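Local coordinates for putative gdp-fucose protein o-fucosyltransferase 1 (Caenorhabditis elegans, PDB 3ZY2) that belongs to the GDP-fucose protein O-fucosyltransferase family, a GT-B-clan protein, and holds guanosine-5'-diphosphate with manganese bound nearby, at residues Asn22-Phe33 / Ala174-Trp185; Trp193-Phe204 / Tyr316-Arg324. All coordinates share one frame; numbering follows the deposited sequence.

Contact 1 (Asn22-Phe33 / Ala174-Trp185); sequences NQVDQFLGVLAF and APAPFPSKGKVW. With GDP (guanosine-5'-diphosphate), chain C.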
# COMPACT_ATOMS: atom_id res chain seq x y z
N ASN A 22 -15.59 8.91 -3.01
CA ASN A 22 -14.20 8.56 -2.65
C ASN A 22 -13.18 9.21 -3.60
O ASN A 22 -12.12 9.68 -3.16
CB ASN A 22 -13.96 7.03 -2.69
CG ASN A 22 -14.72 6.24 -1.60
OD1 ASN A 22 -14.53 5.02 -1.51
ND2 ASN A 22 -15.56 6.89 -0.80
N GLN A 23 -13.51 9.28 -4.89
CA GLN A 23 -12.60 9.80 -5.89
C GLN A 23 -12.40 11.29 -5.68
O GLN A 23 -11.26 11.79 -5.74
CB GLN A 23 -13.17 9.58 -7.28
CG GLN A 23 -13.23 8.10 -7.66
CD GLN A 23 -14.07 7.87 -8.87
OE1 GLN A 23 -14.11 8.70 -9.79
NE2 GLN A 23 -14.80 6.73 -8.89
N VAL A 24 -13.50 12.01 -5.43
CA VAL A 24 -13.40 13.45 -5.17
C VAL A 24 -12.64 13.69 -3.86
O VAL A 24 -11.83 14.59 -3.79
CB VAL A 24 -14.79 14.11 -5.13
CG1 VAL A 24 -14.68 15.58 -4.73
CG2 VAL A 24 -15.44 14.01 -6.52
N ASP A 25 -12.91 12.87 -2.84
CA ASP A 25 -12.26 13.00 -1.52
C ASP A 25 -10.72 12.93 -1.66
O ASP A 25 -9.99 13.77 -1.10
CB ASP A 25 -12.82 11.92 -0.59
CG ASP A 25 -12.78 12.32 0.85
OD1 ASP A 25 -13.10 13.50 1.16
OD2 ASP A 25 -12.43 11.47 1.68
N GLN A 26 -10.24 11.97 -2.45
CA GLN A 26 -8.79 11.85 -2.66
C GLN A 26 -8.30 12.94 -3.61
O GLN A 26 -7.20 13.47 -3.44
CB GLN A 26 -8.45 10.46 -3.21
CG GLN A 26 -8.52 9.38 -2.15
CD GLN A 26 -7.78 8.13 -2.58
OE1 GLN A 26 -8.20 7.45 -3.50
NE2 GLN A 26 -6.66 7.83 -1.92
N PHE A 27 -9.12 13.33 -4.59
CA PHE A 27 -8.72 14.38 -5.56
C PHE A 27 -8.37 15.72 -4.87
O PHE A 27 -7.40 16.37 -5.24
CB PHE A 27 -9.83 14.52 -6.61
CG PHE A 27 -9.62 15.61 -7.61
CD1 PHE A 27 -8.40 15.78 -8.26
CD2 PHE A 27 -10.68 16.43 -7.95
CE1 PHE A 27 -8.25 16.81 -9.22
CE2 PHE A 27 -10.54 17.44 -8.91
CZ PHE A 27 -9.29 17.63 -9.54
N LEU A 28 -9.13 16.10 -3.84
CA LEU A 28 -8.79 17.31 -3.04
C LEU A 28 -7.37 17.22 -2.50
O LEU A 28 -6.62 18.20 -2.56
CB LEU A 28 -9.77 17.48 -1.89
CG LEU A 28 -11.23 17.63 -2.30
CD1 LEU A 28 -12.04 17.82 -1.02
CD2 LEU A 28 -11.41 18.78 -3.27
N GLY A 29 -7.02 16.07 -1.92
CA GLY A 29 -5.65 15.86 -1.42
C GLY A 29 -4.60 15.89 -2.52
O GLY A 29 -3.51 16.42 -2.34
N VAL A 30 -4.95 15.35 -3.68
CA VAL A 30 -4.00 15.38 -4.80
C VAL A 30 -3.76 16.79 -5.32
O VAL A 30 -2.63 17.16 -5.65
CB VAL A 30 -4.39 14.41 -5.95
CG1 VAL A 30 -3.30 14.46 -7.02
CG2 VAL A 30 -4.58 12.96 -5.46
N LEU A 31 -4.81 17.60 -5.37
CA LEU A 31 -4.66 19.00 -5.76
C LEU A 31 -3.65 19.70 -4.85
O LEU A 31 -2.77 20.40 -5.35
CB LEU A 31 -6.01 19.70 -5.71
CG LEU A 31 -6.89 19.45 -6.95
CD1 LEU A 31 -8.35 19.73 -6.64
CD2 LEU A 31 -6.46 20.31 -8.13
N ALA A 32 -3.78 19.49 -3.54
CA ALA A 32 -2.86 20.10 -2.56
C ALA A 32 -1.43 19.59 -2.77
O ALA A 32 -0.46 20.38 -2.73
CB ALA A 32 -3.34 19.82 -1.16
N PHE A 33 -1.30 18.29 -3.01
CA PHE A 33 -0.01 17.66 -3.28
C PHE A 33 0.69 18.25 -4.51
O PHE A 33 1.89 18.58 -4.45
CB PHE A 33 -0.23 16.15 -3.42
CG PHE A 33 1.01 15.36 -3.79
CD1 PHE A 33 2.02 15.15 -2.85
CD2 PHE A 33 1.14 14.77 -5.05
CE1 PHE A 33 3.15 14.39 -3.18
CE2 PHE A 33 2.28 14.01 -5.38
CZ PHE A 33 3.27 13.82 -4.43
N ALA A 174 -4.13 7.28 -5.92
CA ALA A 174 -4.07 8.71 -5.65
C ALA A 174 -3.10 9.00 -4.51
O ALA A 174 -3.23 8.39 -3.43
CB ALA A 174 -5.46 9.23 -5.32
N PRO A 175 -2.13 9.93 -4.71
CA PRO A 175 -1.18 10.25 -3.65
C PRO A 175 -1.79 11.22 -2.63
O PRO A 175 -1.34 12.37 -2.48
CB PRO A 175 0.00 10.88 -4.40
CG PRO A 175 -0.60 11.47 -5.61
CD PRO A 175 -1.73 10.54 -6.00
N ALA A 176 -2.81 10.72 -1.94
CA ALA A 176 -3.61 11.54 -1.02
C ALA A 176 -4.23 10.66 0.04
O ALA A 176 -4.56 9.51 -0.23
CB ALA A 176 -4.72 12.24 -1.78
N PRO A 177 -4.45 11.20 1.24
CA PRO A 177 -5.13 10.43 2.26
C PRO A 177 -6.57 10.10 1.92
O PRO A 177 -7.23 10.80 1.14
CB PRO A 177 -5.14 11.37 3.48
CG PRO A 177 -4.01 12.26 3.27
CD PRO A 177 -3.90 12.46 1.78
N PHE A 178 -7.05 9.00 2.50
CA PHE A 178 -8.46 8.69 2.50
C PHE A 178 -8.81 8.07 3.83
O PHE A 178 -8.13 7.16 4.28
CB PHE A 178 -8.84 7.72 1.39
CG PHE A 178 -10.28 7.34 1.43
CD1 PHE A 178 -11.24 8.18 0.87
CD2 PHE A 178 -10.71 6.21 2.12
CE1 PHE A 178 -12.61 7.87 0.92
CE2 PHE A 178 -12.07 5.86 2.17
CZ PHE A 178 -13.03 6.71 1.57
N PRO A 179 -9.87 8.56 4.48
CA PRO A 179 -10.69 9.74 4.15
C PRO A 179 -9.86 11.03 4.16
O PRO A 179 -8.79 11.09 4.78
CB PRO A 179 -11.72 9.75 5.29
CG PRO A 179 -11.78 8.31 5.74
CD PRO A 179 -10.37 7.89 5.71
N SER A 180 -10.35 12.06 3.47
CA SER A 180 -9.60 13.32 3.41
C SER A 180 -9.42 13.97 4.78
O SER A 180 -10.27 13.83 5.68
CB SER A 180 -10.31 14.33 2.50
OG SER A 180 -11.63 14.56 2.97
N LYS A 181 -8.32 14.69 4.90
CA LYS A 181 -8.04 15.47 6.11
C LYS A 181 -8.76 16.80 6.07
O LYS A 181 -8.92 17.40 5.00
CB LYS A 181 -6.54 15.68 6.26
CG LYS A 181 -5.74 14.38 6.32
CD LYS A 181 -4.34 14.58 6.85
CE LYS A 181 -3.60 13.24 6.89
NZ LYS A 181 -2.36 13.26 7.73
N GLY A 182 -9.16 17.29 7.24
CA GLY A 182 -9.87 18.59 7.33
C GLY A 182 -9.19 19.73 6.58
O GLY A 182 -9.86 20.62 6.05
N LYS A 183 -7.86 19.69 6.52
CA LYS A 183 -7.04 20.73 5.90
C LYS A 183 -7.32 20.93 4.41
O LYS A 183 -7.08 22.02 3.86
CB LYS A 183 -5.55 20.40 6.12
CG LYS A 183 -4.52 21.47 5.74
CD LYS A 183 -3.34 21.37 6.71
CE LYS A 183 -2.17 22.31 6.37
NZ LYS A 183 -1.36 21.78 5.24
N VAL A 184 -7.82 19.90 3.73
CA VAL A 184 -8.03 20.05 2.29
C VAL A 184 -9.49 20.26 1.94
O VAL A 184 -9.82 20.44 0.77
CB VAL A 184 -7.48 18.86 1.45
CG1 VAL A 184 -5.96 18.69 1.68
CG2 VAL A 184 -8.28 17.56 1.70
N TRP A 185 -10.38 20.23 2.93
CA TRP A 185 -11.82 20.32 2.63
C TRP A 185 -12.17 21.63 1.91
O TRP A 185 -13.05 21.62 1.02
CB TRP A 185 -12.70 20.16 3.87
CG TRP A 185 -12.62 18.82 4.50
CD1 TRP A 185 -12.17 17.66 3.91
CD2 TRP A 185 -13.06 18.46 5.81
NE1 TRP A 185 -12.26 16.61 4.81
CE2 TRP A 185 -12.80 17.08 5.98
CE3 TRP A 185 -13.61 19.19 6.88
CZ2 TRP A 185 -13.10 16.40 7.17
CZ3 TRP A 185 -13.89 18.52 8.05
CH2 TRP A 185 -13.63 17.14 8.20
PB GDP C . -20.25 6.68 -0.24
O1B GDP C . -21.63 7.23 -0.17
O2B GDP C . -18.94 7.22 0.43
O3B GDP C . -20.11 5.23 -1.00
O3A GDP C . -20.20 7.54 -1.72
PA GDP C . -19.31 7.10 -3.12
O1A GDP C . -20.03 8.48 -3.90
O2A GDP C . -18.00 6.87 -3.11
O5' GDP C . -20.29 5.60 -3.23
C5' GDP C . -21.38 6.23 -3.53
C4' GDP C . -22.22 5.94 -4.53
O4' GDP C . -23.42 5.30 -4.72
C3' GDP C . -22.25 7.14 -5.23
O3' GDP C . -21.17 7.69 -6.47
C2' GDP C . -23.72 7.02 -6.85
O2' GDP C . -23.05 6.29 -7.77
C1' GDP C . -24.48 6.21 -5.81
N9 GDP C . -25.12 7.06 -5.10
C8 GDP C . -24.90 7.39 -3.31
N7 GDP C . -25.84 8.27 -3.47
C5 GDP C . -26.53 8.65 -4.47
C6 GDP C . -27.77 9.67 -5.12
O6 GDP C . -28.16 10.32 -4.26
N1 GDP C . -27.84 9.42 -6.16
C2 GDP C . -27.42 8.72 -7.11
N2 GDP C . -27.64 8.64 -8.08
N3 GDP C . -26.29 7.63 -7.00
C4 GDP C . -25.93 7.70 -5.60
O HOH W 1 -7.48 13.51 0.38
O HOH W 2 -6.63 5.94 -5.26
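Asp25 turns CG away from its backbone N (chi1 -152°) to meet Ser180, and Ser180 holds OG between its own N and carbonyl carbon (chi1 58°), on the side of the carboxylate. The contact lies in the domain of the GT-B fold built on the six-stranded parallel sheet, where helix 20-37 is packed against the irregular chain that leaves strand 168-171. Both carboxylate oxygens are used: Ser180 OG donates to Asp25 OD1 at 2.6 Å and Ser180 N to Asp25 OD2 at 2.8 Å, each from above the carboxylate plane. Trp185 NE1 donates in its ring plane to Ser180 OG, and Arg342 of helix 335-346 forms a salt bridge with Asp25 OD1, so this buried acid is held from several directions and probably kept ionised.

The next residue, Gln26, carries its amide past Phe178 CB, and NE2 donates to Ala176 O at 3.2 Å, tilted out of the carbonyl plane. A water bridges Gln26 OE1 and Ala174 N; another bridges Asp25 O and Pro177 O. Gly29 lets Ala176 CB come against the helix backbone, 3.7 Å from Gly29 C. Val30 CG2 rests among Ala174 CB, Pro175 CD and Ala176 CB, while Val184 splits its branches between Leu28 CB and Ala32 CB. Pro175, the centre of an inverse gamma turn, lays CB over one face of the Phe33 ring in a CH-pi contact.

Toward the ligand, the Phe178 ring meets the Asn22 amide through CZ, 3.5 Å from Asn22 ND2, with the two planes 55° apart. Pro101 of the second subunit packs on Phe178. Asn22 N donates to O2A of guanosine-5'-diphosphate at 3.2 Å.

Contact 2 (Trp193-Phe204 / Tyr316-Arg324); sequences WSSRITEQAKKF and YTSLAIMGR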
# COMPACT_ATOMS: atom_id res chain seq x y z
N TRP A 193 -19.41 22.95 -10.60
CA TRP A 193 -20.06 22.13 -11.62
C TRP A 193 -20.01 22.77 -12.98
O TRP A 193 -20.15 23.99 -13.13
CB TRP A 193 -21.51 21.79 -11.25
CG TRP A 193 -21.57 21.09 -9.93
CD1 TRP A 193 -21.94 21.63 -8.73
CD2 TRP A 193 -21.18 19.74 -9.66
NE1 TRP A 193 -21.82 20.69 -7.74
CE2 TRP A 193 -21.35 19.53 -8.27
CE3 TRP A 193 -20.69 18.68 -10.45
CZ2 TRP A 193 -21.05 18.29 -7.65
CZ3 TRP A 193 -20.41 17.46 -9.84
CH2 TRP A 193 -20.60 17.27 -8.45
N SER A 194 -19.84 21.92 -14.00
CA SER A 194 -19.85 22.39 -15.38
C SER A 194 -21.13 23.18 -15.63
O SER A 194 -22.17 22.98 -14.96
CB SER A 194 -19.77 21.20 -16.33
OG SER A 194 -20.92 20.37 -16.18
N SER A 195 -21.08 24.09 -16.59
CA SER A 195 -22.25 24.87 -16.91
C SER A 195 -23.44 23.98 -17.26
O SER A 195 -24.58 24.28 -16.89
CB SER A 195 -21.94 25.86 -18.02
OG SER A 195 -21.62 25.16 -19.20
N ARG A 196 -23.19 22.87 -17.94
CA ARG A 196 -24.28 21.94 -18.31
C ARG A 196 -25.00 21.42 -17.07
O ARG A 196 -26.24 21.39 -17.03
CB ARG A 196 -23.70 20.79 -19.13
CG ARG A 196 -24.74 19.78 -19.62
CD ARG A 196 -24.02 18.57 -20.23
NE ARG A 196 -23.02 18.02 -19.31
CZ ARG A 196 -23.26 17.08 -18.40
NH1 ARG A 196 -24.47 16.54 -18.26
NH2 ARG A 196 -22.29 16.69 -17.60
N ILE A 197 -24.24 20.97 -16.07
CA ILE A 197 -24.84 20.45 -14.84
C ILE A 197 -25.53 21.54 -14.04
O ILE A 197 -26.63 21.35 -13.49
CB ILE A 197 -23.77 19.73 -14.00
CG1 ILE A 197 -23.42 18.42 -14.70
CG2 ILE A 197 -24.29 19.48 -12.59
CD1 ILE A 197 -22.19 17.71 -14.17
N THR A 198 -24.88 22.70 -13.96
CA THR A 198 -25.46 23.82 -13.24
C THR A 198 -26.83 24.18 -13.82
O THR A 198 -27.81 24.34 -13.09
CB THR A 198 -24.48 25.00 -13.25
OG1 THR A 198 -23.27 24.58 -12.58
CG2 THR A 198 -25.06 26.22 -12.55
N GLU A 199 -26.90 24.27 -15.14
CA GLU A 199 -28.14 24.62 -15.79
C GLU A 199 -29.21 23.56 -15.58
O GLU A 199 -30.39 23.88 -15.39
CB GLU A 199 -27.88 24.88 -17.29
CG GLU A 199 -27.16 26.22 -17.56
CD GLU A 199 -27.74 27.39 -16.75
OE1 GLU A 199 -28.95 27.67 -16.88
OE2 GLU A 199 -26.99 28.02 -15.97
N GLN A 200 -28.81 22.29 -15.61
CA GLN A 200 -29.78 21.21 -15.37
C GLN A 200 -30.35 21.33 -13.95
O GLN A 200 -31.56 21.15 -13.73
CB GLN A 200 -29.12 19.83 -15.54
CG GLN A 200 -28.97 19.41 -17.01
CD GLN A 200 -28.08 18.21 -17.20
OE1 GLN A 200 -27.59 17.60 -16.25
NE2 GLN A 200 -27.83 17.89 -18.47
N ALA A 201 -29.49 21.67 -13.00
CA ALA A 201 -29.92 21.85 -11.60
C ALA A 201 -30.86 23.03 -11.45
O ALA A 201 -31.91 22.91 -10.80
CB ALA A 201 -28.70 22.03 -10.69
N LYS A 202 -30.49 24.16 -12.06
CA LYS A 202 -31.32 25.36 -12.01
C LYS A 202 -32.69 25.08 -12.60
O LYS A 202 -33.72 25.49 -12.04
CB LYS A 202 -30.64 26.52 -12.74
CG LYS A 202 -29.43 27.06 -12.02
CD LYS A 202 -28.71 28.10 -12.87
CE LYS A 202 -27.59 28.79 -12.07
NZ LYS A 202 -26.90 29.88 -12.82
N LYS A 203 -32.74 24.37 -13.73
CA LYS A 203 -34.01 24.08 -14.38
C LYS A 203 -34.89 23.18 -13.53
O LYS A 203 -36.09 23.41 -13.43
CB LYS A 203 -33.83 23.45 -15.76
CG LYS A 203 -33.50 24.44 -16.84
CD LYS A 203 -33.61 23.74 -18.20
CE LYS A 203 -33.15 24.63 -19.36
NZ LYS A 203 -31.71 24.95 -19.26
N PHE A 204 -34.30 22.17 -12.90
CA PHE A 204 -35.09 21.26 -12.08
C PHE A 204 -35.67 22.01 -10.88
O PHE A 204 -36.83 21.82 -10.52
CB PHE A 204 -34.25 20.07 -11.59
CG PHE A 204 -35.07 19.05 -10.83
CD1 PHE A 204 -35.24 19.16 -9.44
CD2 PHE A 204 -35.68 17.98 -11.50
CE1 PHE A 204 -36.03 18.23 -8.75
CE2 PHE A 204 -36.43 17.05 -10.80
CZ PHE A 204 -36.61 17.17 -9.43
N TYR A 316 -24.73 13.57 -10.54
CA TYR A 316 -24.00 14.84 -10.50
C TYR A 316 -24.96 16.00 -10.38
O TYR A 316 -24.73 16.93 -9.59
CB TYR A 316 -23.07 14.99 -11.71
CG TYR A 316 -22.25 13.75 -11.94
CD1 TYR A 316 -21.18 13.41 -11.08
CD2 TYR A 316 -22.55 12.88 -13.01
CE1 TYR A 316 -20.42 12.23 -11.28
CE2 TYR A 316 -21.78 11.70 -13.21
CZ TYR A 316 -20.73 11.40 -12.34
OH TYR A 316 -19.94 10.26 -12.49
N THR A 317 -26.05 15.92 -11.13
CA THR A 317 -27.08 16.95 -11.06
C THR A 317 -27.72 16.91 -9.67
O THR A 317 -27.99 17.96 -9.10
CB THR A 317 -28.12 16.82 -12.18
OG1 THR A 317 -27.44 16.90 -13.45
CG2 THR A 317 -29.14 17.95 -12.10
N SER A 318 -27.85 15.72 -9.09
CA SER A 318 -28.35 15.63 -7.69
C SER A 318 -27.42 16.36 -6.74
O SER A 318 -27.88 17.10 -5.88
CB SER A 318 -28.57 14.19 -7.22
OG SER A 318 -29.72 13.64 -7.86
N LEU A 319 -26.11 16.12 -6.85
CA LEU A 319 -25.17 16.84 -5.99
C LEU A 319 -25.31 18.36 -6.16
O LEU A 319 -25.28 19.13 -5.17
CB LEU A 319 -23.72 16.41 -6.33
CG LEU A 319 -23.36 14.99 -5.85
CD1 LEU A 319 -22.09 14.57 -6.54
CD2 LEU A 319 -23.17 14.93 -4.34
N ALA A 320 -25.41 18.81 -7.41
CA ALA A 320 -25.52 20.23 -7.70
C ALA A 320 -26.79 20.82 -7.08
O ALA A 320 -26.75 21.89 -6.48
CB ALA A 320 -25.49 20.46 -9.21
N ILE A 321 -27.92 20.11 -7.22
CA ILE A 321 -29.19 20.57 -6.63
C ILE A 321 -29.07 20.68 -5.12
O ILE A 321 -29.50 21.65 -4.53
CB ILE A 321 -30.37 19.65 -7.03
CG1 ILE A 321 -30.66 19.80 -8.53
CG2 ILE A 321 -31.64 19.97 -6.20
CD1 ILE A 321 -31.51 18.69 -9.08
N MET A 322 -28.46 19.67 -4.49
CA MET A 322 -28.32 19.71 -3.03
C MET A 322 -27.41 20.86 -2.61
O MET A 322 -27.62 21.44 -1.54
CB MET A 322 -27.80 18.36 -2.51
CG MET A 322 -28.81 17.20 -2.74
SD MET A 322 -28.40 15.64 -1.90
CE MET A 322 -27.19 15.08 -3.09
N GLY A 323 -26.41 21.19 -3.43
CA GLY A 323 -25.52 22.33 -3.10
C GLY A 323 -26.26 23.65 -3.16
O GLY A 323 -25.86 24.63 -2.47
N ARG A 324 -27.35 23.70 -3.94
CA ARG A 324 -28.15 24.93 -4.13
C ARG A 324 -29.33 25.06 -3.17
O ARG A 324 -29.99 26.11 -3.14
CB ARG A 324 -28.69 24.99 -5.56
CG ARG A 324 -27.55 25.15 -6.57
CD ARG A 324 -28.05 25.14 -8.02
NE ARG A 324 -28.63 26.43 -8.35
CZ ARG A 324 -27.96 27.48 -8.82
NH1 ARG A 324 -26.65 27.43 -9.06
NH2 ARG A 324 -28.61 28.61 -9.06
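Apolar packing dominates where Trp193 and helix 195-208 meet helix 315-324. The short helical segments cross at -62° with their axes 8.6 Å apart. Ala201 is a knob in a hole formed by Thr317, Ala320, Ile321 and Arg324, its CB 3.7 Å from Ile321 CG1. Ile197, with CG2 opposite its backbone N, sets that methyl against Ala320 CB and sends CD1 to Tyr316 CB. Phe204 CD1 meets Ile321 CD1 at 3.8 Å.

Aromatic contact comes from Trp193. Ala320 CB sits over its five-membered ring, 3.9 Å from the centroid, in a CH-pi contact, while Leu319 CB touches Trp193 CZ2 at 3.5 Å. The indole is also stacked with Phe63, and its NE1 is hydrogen-bonded to Glu343.

Polar contact is slight: Gln200 OE1 and Thr317 OG1 are joined by a weak hydrogen bond of 2.9 Å.

Charged side chains meet at the rim. The extended Lys202 runs obliquely over the Arg324 guanidinium, CG above one face and CE 3.2 Å from Arg324 NH2; the like charges probably repel mildly, and Lys202 NZ has a long salt bridge to Glu199.

Beneath, Ile321 and Met322 reach strands 213-218 and 282-287. Helix 315-324 lies between helix 195-208 and the parallel sheet, a layering consistent with the Rossmann-like domain of a GT-B fold.

In the fold
Both contacts are mainly buried, but they lie beside different sheets of the fold: the centre of contact 1, on the six-stranded parallel sheet, is about 9 Å from that of the chain, and the centre of contact 2, beside the five-stranded one, about 16 Å. Their centres are 23 Å apart and they do not touch. Contact 1 joins a helix to a loop and relies on a carboxylate, an amide and waters; contact 2 joins two helices largely by apolar packing, with charge confined to its rim. Helix 335-346 reaches both, through Arg342 and Glu343. Only contact 1 includes a ligand-pocket residue and meets the second subunit, whereas the Tyr316 side chain of contact 2 stays about 7 Å from guanosine-5'-diphosphate.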